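Membrane attack complex assembly inhibitor BGA71 (Borreliella bavariensis, PDB 6FMH) inhibits assembly of the complement membrane attack complex, acting as an outer surface protein of a Lyme disease spirochaete. Local coordinates at residues 12-16 against 134-138; 30-34 against 66-71; 38-42 against 76-80. All blocks are in the same frame, centred on the assembly; numbering follows the deposited sequence.

Contact 1: residues 12-16 against 134-138; sequences KLETA and ESELL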
loop_
_atom_site.group_PDB
_atom_site.type_symbol
_atom_site.label_atom_id
_atom_site.label_comp_id
_atom_site.label_asym_id
_atom_site.label_seq_id
_atom_site.Cartn_x
_atom_site.Cartn_y
_atom_site.Cartn_z
ATOM N N LYS A 12 -6.951 -5.937 -17.423
ATOM C CA LYS A 12 -7.355 -4.582 -17.047
ATOM C C LYS A 12 -7.046 -4.203 -15.567
ATOM O O LYS A 12 -6.421 -3.175 -15.284
ATOM C CB LYS A 12 -8.850 -4.341 -17.432
ATOM C CG LYS A 12 -9.197 -2.864 -17.587
ATOM C CD LYS A 12 -10.509 -2.665 -18.336
ATOM C CE LYS A 12 -10.721 -1.208 -18.729
ATOM N NZ LYS A 12 -11.796 -1.069 -19.733
ATOM N N LEU A 13 -7.393 -5.079 -14.633
ATOM C CA LEU A 13 -7.158 -4.858 -13.207
ATOM C C LEU A 13 -5.665 -4.909 -12.892
ATOM O O LEU A 13 -5.136 -4.068 -12.135
ATOM C CB LEU A 13 -7.811 -5.943 -12.386
ATOM C CG LEU A 13 -9.335 -6.031 -12.401
ATOM C CD1 LEU A 13 -9.882 -7.253 -11.664
ATOM C CD2 LEU A 13 -10.015 -4.816 -11.836
ATOM N N GLU A 14 -4.969 -5.860 -13.515
ATOM C CA GLU A 14 -3.510 -5.919 -13.409
ATOM C C GLU A 14 -2.825 -4.646 -13.926
ATOM O O GLU A 14 -1.940 -4.107 -13.240
ATOM C CB GLU A 14 -2.981 -7.174 -14.058
ATOM C CG GLU A 14 -3.279 -8.434 -13.237
ATOM C CD GLU A 14 -2.901 -9.750 -13.927
ATOM O OE1 GLU A 14 -2.968 -9.835 -15.173
ATOM O OE2 GLU A 14 -2.557 -10.703 -13.199
ATOM N N THR A 15 -3.252 -4.111 -15.069
ATOM C CA THR A 15 -2.682 -2.825 -15.547
ATOM C C THR A 15 -3.062 -1.685 -14.660
ATOM O O THR A 15 -2.285 -0.732 -14.498
ATOM C CB THR A 15 -3.049 -2.429 -17.022
ATOM O OG1 THR A 15 -4.361 -2.876 -17.347
ATOM C CG2 THR A 15 -2.048 -3.017 -18.000
ATOM N N ALA A 16 -4.292 -1.711 -14.180
ATOM C CA ALA A 16 -4.778 -0.633 -13.311
ATOM C C ALA A 16 -3.953 -0.544 -12.028
ATOM O O ALA A 16 -3.442 0.514 -11.696
ATOM C CB ALA A 16 -6.255 -0.809 -12.972
ATOM N N GLU A 134 -14.827 -6.831 -11.836
ATOM C CA GLU A 134 -13.963 -5.999 -12.645
ATOM C C GLU A 134 -14.540 -4.634 -12.964
ATOM O O GLU A 134 -13.948 -3.600 -12.622
ATOM C CB GLU A 134 -13.629 -6.730 -13.914
ATOM C CG GLU A 134 -12.682 -5.988 -14.834
ATOM C CD GLU A 134 -12.338 -6.806 -16.078
ATOM O OE1 GLU A 134 -12.232 -8.061 -15.975
ATOM O OE2 GLU A 134 -12.174 -6.196 -17.154
ATOM N N SER A 135 -15.706 -4.619 -13.598
ATOM C CA SER A 135 -16.303 -3.375 -14.086
ATOM C C SER A 135 -16.495 -2.345 -12.966
ATOM O O SER A 135 -16.190 -1.153 -13.138
ATOM C CB SER A 135 -17.673 -3.642 -14.744
ATOM O OG SER A 135 -18.719 -3.819 -13.780
ATOM N N GLU A 136 -16.989 -2.809 -11.830
ATOM C CA GLU A 136 -17.310 -1.927 -10.737
ATOM C C GLU A 136 -16.079 -1.290 -10.097
ATOM O O GLU A 136 -16.061 -0.088 -9.762
ATOM C CB GLU A 136 -18.113 -2.693 -9.698
ATOM C CG GLU A 136 -18.424 -1.898 -8.428
ATOM C CD GLU A 136 -19.170 -2.718 -7.393
ATOM O OE1 GLU A 136 -19.620 -3.838 -7.715
ATOM O OE2 GLU A 136 -19.305 -2.257 -6.259
ATOM N N LEU A 137 -15.050 -2.093 -9.925
ATOM C CA LEU A 137 -13.792 -1.594 -9.393
ATOM C C LEU A 137 -13.160 -0.577 -10.332
ATOM O O LEU A 137 -12.553 0.399 -9.886
ATOM C CB LEU A 137 -12.826 -2.760 -9.155
ATOM C CG LEU A 137 -13.227 -3.754 -8.052
ATOM C CD1 LEU A 137 -12.361 -5.018 -8.088
ATOM C CD2 LEU A 137 -13.198 -3.124 -6.678
ATOM N N LEU A 138 -13.298 -0.808 -11.640
ATOM C CA LEU A 138 -12.721 0.105 -12.609
ATOM C C LEU A 138 -13.453 1.408 -12.628
ATOM O O LEU A 138 -12.861 2.481 -12.783
ATOM C CB LEU A 138 -12.758 -0.525 -13.993
ATOM C CG LEU A 138 -11.818 -1.701 -14.195
ATOM C CD1 LEU A 138 -12.126 -2.305 -15.543
ATOM C CD2 LEU A 138 -10.362 -1.285 -14.094
#

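Contact 2: residues 30-34 against 66-71; sequences KINEI and YSSLNY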
loop_
_atom_site.group_PDB
_atom_site.type_symbol
_atom_site.label_atom_id
_atom_site.label_comp_id
_atom_site.label_asym_id
_atom_site.label_seq_id
_atom_site.Cartn_x
_atom_site.Cartn_y
_atom_site.Cartn_z
ATOM N N LYS A 30 8.480 12.500 -5.039
ATOM C CA LYS A 30 8.326 13.942 -5.195
ATOM C C LYS A 30 8.018 14.633 -3.850
ATOM O O LYS A 30 8.581 15.671 -3.537
ATOM C CB LYS A 30 7.231 14.256 -6.189
ATOM C CG LYS A 30 7.667 14.066 -7.611
ATOM C CD LYS A 30 6.542 14.439 -8.570
ATOM C CE LYS A 30 6.852 14.127 -10.014
ATOM N NZ LYS A 30 5.568 14.158 -10.770
ATOM N N ILE A 31 7.099 14.055 -3.076
ATOM C CA ILE A 31 6.691 14.636 -1.834
ATOM C C ILE A 31 7.878 14.767 -0.904
ATOM O O ILE A 31 8.077 15.815 -0.299
ATOM C CB ILE A 31 5.548 13.805 -1.192
ATOM C CG1 ILE A 31 4.225 14.156 -1.881
ATOM C CG2 ILE A 31 5.442 14.047 0.334
ATOM C CD1 ILE A 31 3.181 13.088 -1.732
ATOM N N ASN A 32 8.635 13.694 -0.775
ATOM C CA ASN A 32 9.777 13.635 0.090
ATOM C C ASN A 32 10.853 14.599 -0.347
ATOM O O ASN A 32 11.532 15.177 0.507
ATOM C CB ASN A 32 10.338 12.232 0.118
ATOM C CG ASN A 32 9.468 11.292 0.904
ATOM O OD1 ASN A 32 8.858 11.698 1.896
ATOM N ND2 ASN A 32 9.409 10.059 0.504
ATOM N N GLU A 33 10.983 14.820 -1.658
ATOM C CA GLU A 33 11.878 15.852 -2.172
ATOM C C GLU A 33 11.523 17.183 -1.595
ATOM O O GLU A 33 12.328 17.809 -0.912
ATOM C CB GLU A 33 11.823 15.961 -3.712
ATOM C CG GLU A 33 12.942 15.178 -4.323
ATOM C CD GLU A 33 13.261 15.507 -5.761
ATOM O OE1 GLU A 33 12.796 16.551 -6.292
ATOM O OE2 GLU A 33 14.058 14.705 -6.339
ATOM N N ILE A 34 10.348 17.650 -1.958
ATOM C CA ILE A 34 9.827 18.921 -1.498
ATOM C C ILE A 34 9.986 19.116 -0.014
ATOM O O ILE A 34 10.477 20.155 0.427
ATOM C CB ILE A 34 8.353 18.984 -1.839
ATOM C CG1 ILE A 34 8.190 19.354 -3.292
ATOM C CG2 ILE A 34 7.609 19.958 -0.936
ATOM C CD1 ILE A 34 6.729 19.481 -3.675
ATOM N N TYR A 66 -0.291 18.008 -2.713
ATOM C CA TYR A 66 0.923 18.309 -3.475
ATOM C C TYR A 66 0.724 17.985 -4.917
ATOM O O TYR A 66 1.207 18.703 -5.801
ATOM C CB TYR A 66 2.090 17.508 -2.934
ATOM C CG TYR A 66 2.703 17.996 -1.614
ATOM C CD1 TYR A 66 1.985 18.715 -0.694
ATOM C CD2 TYR A 66 4.026 17.712 -1.325
ATOM C CE1 TYR A 66 2.542 19.118 0.485
ATOM C CE2 TYR A 66 4.610 18.125 -0.159
ATOM C CZ TYR A 66 3.857 18.846 0.745
ATOM O OH TYR A 66 4.423 19.222 1.939
ATOM N N SER A 67 0.058 16.872 -5.176
ATOM C CA SER A 67 -0.189 16.465 -6.571
ATOM C C SER A 67 -1.133 17.484 -7.136
ATOM O O SER A 67 -1.053 17.780 -8.320
ATOM C CB SER A 67 -0.760 15.023 -6.706
ATOM O OG SER A 67 -2.116 14.975 -6.299
ATOM N N SER A 68 -2.049 17.966 -6.308
ATOM C CA SER A 68 -3.039 18.931 -6.762
ATOM C C SER A 68 -2.433 20.278 -7.115
ATOM O O SER A 68 -2.826 20.926 -8.086
ATOM C CB SER A 68 -4.133 19.138 -5.710
ATOM O OG SER A 68 -4.992 17.990 -5.580
ATOM N N LEU A 69 -1.454 20.686 -6.332
ATOM C CA LEU A 69 -0.735 21.924 -6.564
ATOM C C LEU A 69 0.566 21.692 -7.297
ATOM O O LEU A 69 1.445 22.568 -7.340
ATOM C CB LEU A 69 -0.413 22.589 -5.256
ATOM C CG LEU A 69 -1.637 22.893 -4.408
ATOM C CD1 LEU A 69 -1.178 23.373 -3.050
ATOM C CD2 LEU A 69 -2.467 23.947 -5.100
ATOM N N ASN A 70 0.670 20.548 -7.961
ATOM C CA ASN A 70 1.757 20.366 -8.877
ATOM C C ASN A 70 3.180 20.435 -8.309
ATOM O O ASN A 70 4.142 20.598 -9.029
ATOM C CB ASN A 70 1.555 21.386 -9.942
ATOM C CG ASN A 70 1.209 20.718 -11.191
ATOM O OD1 ASN A 70 2.023 19.970 -11.719
ATOM N ND2 ASN A 70 -0.081 20.783 -11.558
ATOM N N TYR A 71 3.276 20.233 -7.019
ATOM C CA TYR A 71 4.510 20.163 -6.333
ATOM C C TYR A 71 5.243 21.491 -6.400
ATOM O O TYR A 71 6.449 21.543 -6.247
ATOM C CB TYR A 71 5.339 19.023 -6.898
ATOM C CG TYR A 71 4.603 17.704 -6.965
ATOM C CD1 TYR A 71 4.603 16.824 -5.880
ATOM C CD2 TYR A 71 3.956 17.316 -8.133
ATOM C CE1 TYR A 71 3.956 15.606 -5.961
ATOM C CE2 TYR A 71 3.302 16.098 -8.212
ATOM C CZ TYR A 71 3.299 15.249 -7.116
ATOM O OH TYR A 71 2.650 14.029 -7.194
#

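Contact 3: residues 38-42 against 76-80; sequences GINFL and INTLK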
loop_
_atom_site.group_PDB
_atom_site.type_symbol
_atom_site.label_atom_id
_atom_site.label_comp_id
_atom_site.label_asym_id
_atom_site.label_seq_id
_atom_site.Cartn_x
_atom_site.Cartn_y
_atom_site.Cartn_z
ATOM N N GLY A 38 12.780 21.407 4.288
ATOM C CA GLY A 38 12.365 22.095 5.532
ATOM C C GLY A 38 11.005 22.792 5.567
ATOM O O GLY A 38 10.611 23.313 6.595
ATOM N N ILE A 39 10.287 22.819 4.451
ATOM C CA ILE A 39 8.868 23.240 4.436
ATOM C C ILE A 39 8.070 22.240 5.285
ATOM O O ILE A 39 8.023 21.062 4.937
ATOM C CB ILE A 39 8.337 23.275 2.978
ATOM C CG1 ILE A 39 6.899 23.777 2.813
ATOM C CG2 ILE A 39 8.379 21.904 2.332
ATOM C CD1 ILE A 39 6.704 24.364 1.426
ATOM N N ASN A 40 7.513 22.682 6.411
ATOM C CA ASN A 40 6.849 21.742 7.326
ATOM C C ASN A 40 5.379 22.014 7.160
ATOM O O ASN A 40 4.743 22.762 7.923
ATOM C CB ASN A 40 7.314 21.821 8.808
ATOM C CG ASN A 40 7.128 20.492 9.597
ATOM O OD1 ASN A 40 6.252 19.703 9.322
ATOM N ND2 ASN A 40 7.991 20.273 10.600
ATOM N N PHE A 41 4.847 21.483 6.076
ATOM C CA PHE A 41 3.522 21.881 5.591
ATOM C C PHE A 41 2.467 21.769 6.669
ATOM O O PHE A 41 1.614 22.646 6.810
ATOM C CB PHE A 41 3.169 21.064 4.333
ATOM C CG PHE A 41 1.780 21.295 3.822
ATOM C CD1 PHE A 41 1.297 22.596 3.578
ATOM C CD2 PHE A 41 0.931 20.222 3.622
ATOM C CE1 PHE A 41 -0.003 22.803 3.151
ATOM C CE2 PHE A 41 -0.376 20.430 3.184
ATOM C CZ PHE A 41 -0.850 21.721 2.961
ATOM N N LEU A 42 2.512 20.719 7.455
ATOM C CA LEU A 42 1.478 20.505 8.433
ATOM C C LEU A 42 1.999 20.652 9.840
ATOM O O LEU A 42 1.403 20.124 10.783
ATOM C CB LEU A 42 0.847 19.110 8.247
ATOM C CG LEU A 42 0.108 18.883 6.919
ATOM C CD1 LEU A 42 -0.189 17.426 6.736
ATOM C CD2 LEU A 42 -1.183 19.652 6.842
ATOM N N ILE A 76 2.027 25.561 -2.176
ATOM C CA ILE A 76 1.843 24.802 -0.974
ATOM C C ILE A 76 1.982 25.713 0.219
ATOM O O ILE A 76 1.341 25.506 1.253
ATOM C CB ILE A 76 2.914 23.685 -0.855
ATOM C CG1 ILE A 76 2.688 22.596 -1.892
ATOM C CG2 ILE A 76 2.924 23.037 0.536
ATOM C CD1 ILE A 76 3.921 21.752 -2.139
ATOM N N ASN A 77 2.922 26.637 0.131
ATOM C CA ASN A 77 3.136 27.575 1.228
ATOM C C ASN A 77 1.939 28.473 1.428
ATOM O O ASN A 77 1.582 28.797 2.540
ATOM C CB ASN A 77 4.400 28.412 0.988
ATOM C CG ASN A 77 5.672 27.690 1.347
ATOM O OD1 ASN A 77 6.592 27.660 0.532
ATOM N ND2 ASN A 77 5.768 27.125 2.538
ATOM N N THR A 78 1.337 28.890 0.341
ATOM C CA THR A 78 0.125 29.720 0.405
ATOM C C THR A 78 -1.008 28.988 1.086
ATOM O O THR A 78 -1.746 29.572 1.913
ATOM C CB THR A 78 -0.320 30.066 -1.013
ATOM O OG1 THR A 78 0.832 30.554 -1.733
ATOM C CG2 THR A 78 -1.382 31.095 -1.021
ATOM N N LEU A 79 -1.154 27.712 0.730
ATOM C CA LEU A 79 -2.184 26.913 1.315
ATOM C C LEU A 79 -1.901 26.753 2.793
ATOM O O LEU A 79 -2.814 26.703 3.614
ATOM C CB LEU A 79 -2.249 25.534 0.645
ATOM C CG LEU A 79 -3.294 24.531 1.222
ATOM C CD1 LEU A 79 -4.636 25.154 1.578
ATOM C CD2 LEU A 79 -3.542 23.398 0.257
ATOM N N LYS A 80 -0.632 26.619 3.122
ATOM C CA LYS A 80 -0.205 26.531 4.516
ATOM C C LYS A 80 -0.644 27.769 5.303
ATOM O O LYS A 80 -1.152 27.680 6.410
ATOM C CB LYS A 80 1.301 26.381 4.548
ATOM C CG LYS A 80 1.887 26.395 5.922
ATOM C CD LYS A 80 3.364 25.984 5.924
ATOM C CE LYS A 80 3.907 26.198 7.325
ATOM N NZ LYS A 80 5.275 25.662 7.503
#

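Contact 1: residues 12-16 against 134-138
L13 reaches across to helix 127-163 with its CD2 branch, which lies 4.2 Å from L138 CD2 and 4.4 Å from L137 CB. CG of the same leucine sits 4.1 Å from E134 CG, so the methylene part of the glutamate, not its carboxylate, packs against the leucine fork. A16, one turn further along, adds its CB at 4.3 Å from L138 CD2, the methyl that also meets L13. K12 takes the other branch: its CG, CD and CE run past L138 CD1, the two side chains crossing at a slant. The lysine's CG lies anti to the backbone N (chi1 -158°) and the chain beyond is extended, which lays its methylenes over the leucine and carries the ammonium past it. E134 meets the base of this lysine nearly at a right angle, its OE2 3.8 Å from K12 CB. The charged ends themselves stay apart, K12 NZ being 5.8 Å from E134 OE2; the pair is not a salt bridge, though the opposite charges may attract weakly. The arrangement is helix-to-helix packing in an all-helical fold, joining the N-terminal start of helix 12-36 to the early part of helix 127-163. The two short segments run roughly in the same direction, their axes 26° apart and 10.8 Å distant at closest approach. In the next shell L13 also touches Q130, A16 touches L141, and L137 packs on L117 and I118 of helix 90-123, a third helix meeting the buried side. K12 is exposed to solvent. E14, turned off this interface, touches I122 of helix 90-123 and N52 of the second subunit, where its carboxylate also lies close to the like-charged E57 of that subunit.

Contact 2: residues 30-34 against 66-71
A Schellman motif ends helix 55-68 and presents Y71 to helix 12-36, where K30, I31 and I34 receive it together with Y66 from the last helical turn. Y71 N donates to Y66 O at 2.8 Å, and a weaker bond joins N70 N to S67 O at 3.3 Å, with N70, at positive phi, as the C-prime residue. This turn folds the Y71 ring back over its own helix end: Y66 O lies 3.7 Å above the ring plane, over its centre. K30 takes the opposite face in a CH-pi contact, its CD 3.6 Å from the Y71 ring centroid and only 12° off the normal. The tyrosine is thus sandwiched between a backbone carbonyl and an extended lysine chain that crosses it at about a right angle. I34 comes in at the ring edge, its CD1 3.5 Å from Y71 CB, while its CG2 branch lies 3.6 Å from Y66 CE2. I31 turns CG1 toward the Y66 ring, 3.6 Å from CD2, in an oblique approach; CG1 lies beside the backbone N (chi1 -79°), on the side facing the tyrosine. The hydroxyl of Y66 is hydrogen-bonded to D35 OD1, a polar tie back to helix 12-36 beyond the apolar patch. I34 and Y66 both rest on I76 of helix 73-88, I31 extends onto M59, K62 and R63 of helix 55-68, and L69, just after that helix, packs on L155 and N156 of helix 127-163.

Contact 3: residues 38-42 against 76-80
The loop 38-42 passes alongside helix 73-88 without regular structure of its own, F41 CA coming within 6.1 Å of K80 CA, with L42 at the N-cap position directly before helix 43-46. F41 supplies most of the apolar contact: its CD1 lies 3.5 Å from I76 CG2, the two side chains crossing nearly at right angles, and its CZ is 4.1 Å from L79 CG, which stands at the ring edge. A chi1 of 175° swings the ring away from its own backbone N and toward the helix, where K80 N lies at its edge, in plane. K80 in turn stretches back over the loop in a fully extended chain, its CB beside the ring, and NZ donates to N40 O at 3.0 Å. The donor stands well above the carbonyl plane, 62° out of it, with a C=O...N angle of 114°. I39 brings its CD1 to 4.1 Å from I76 CG2, the methyl that F41 also meets, and touches the side chain of N77. An irregular connection between helices 12-36 and 43-46 is thereby packed on helix 73-88 of the all-helical fold; F41 and L79 share I65 of helix 55-68, L79 continues onto L155 and I159 of helix 127-163, and I39 leans on I34.

Overall arrangement
Contacts 1 and 2 both draw on helix 12-36, at its start and toward its end, with centres 27 Å apart and nearest atoms about 15 Å apart. Contact 3 sets the loop after that helix against helix 73-88. It touches contact 2, centre to centre 11 Å, through Y66 OH against F41 CB and through I34 O against I39 CG2, each pair 3.3 Å apart. Along the chain these two contacts interlock, their segments alternating, and both are nested inside the loop closed by contact 1. Contacts 1 and 3 lie on opposite sides of the chain's centre, 35 Å apart between centres and about 24 Å between nearest atoms.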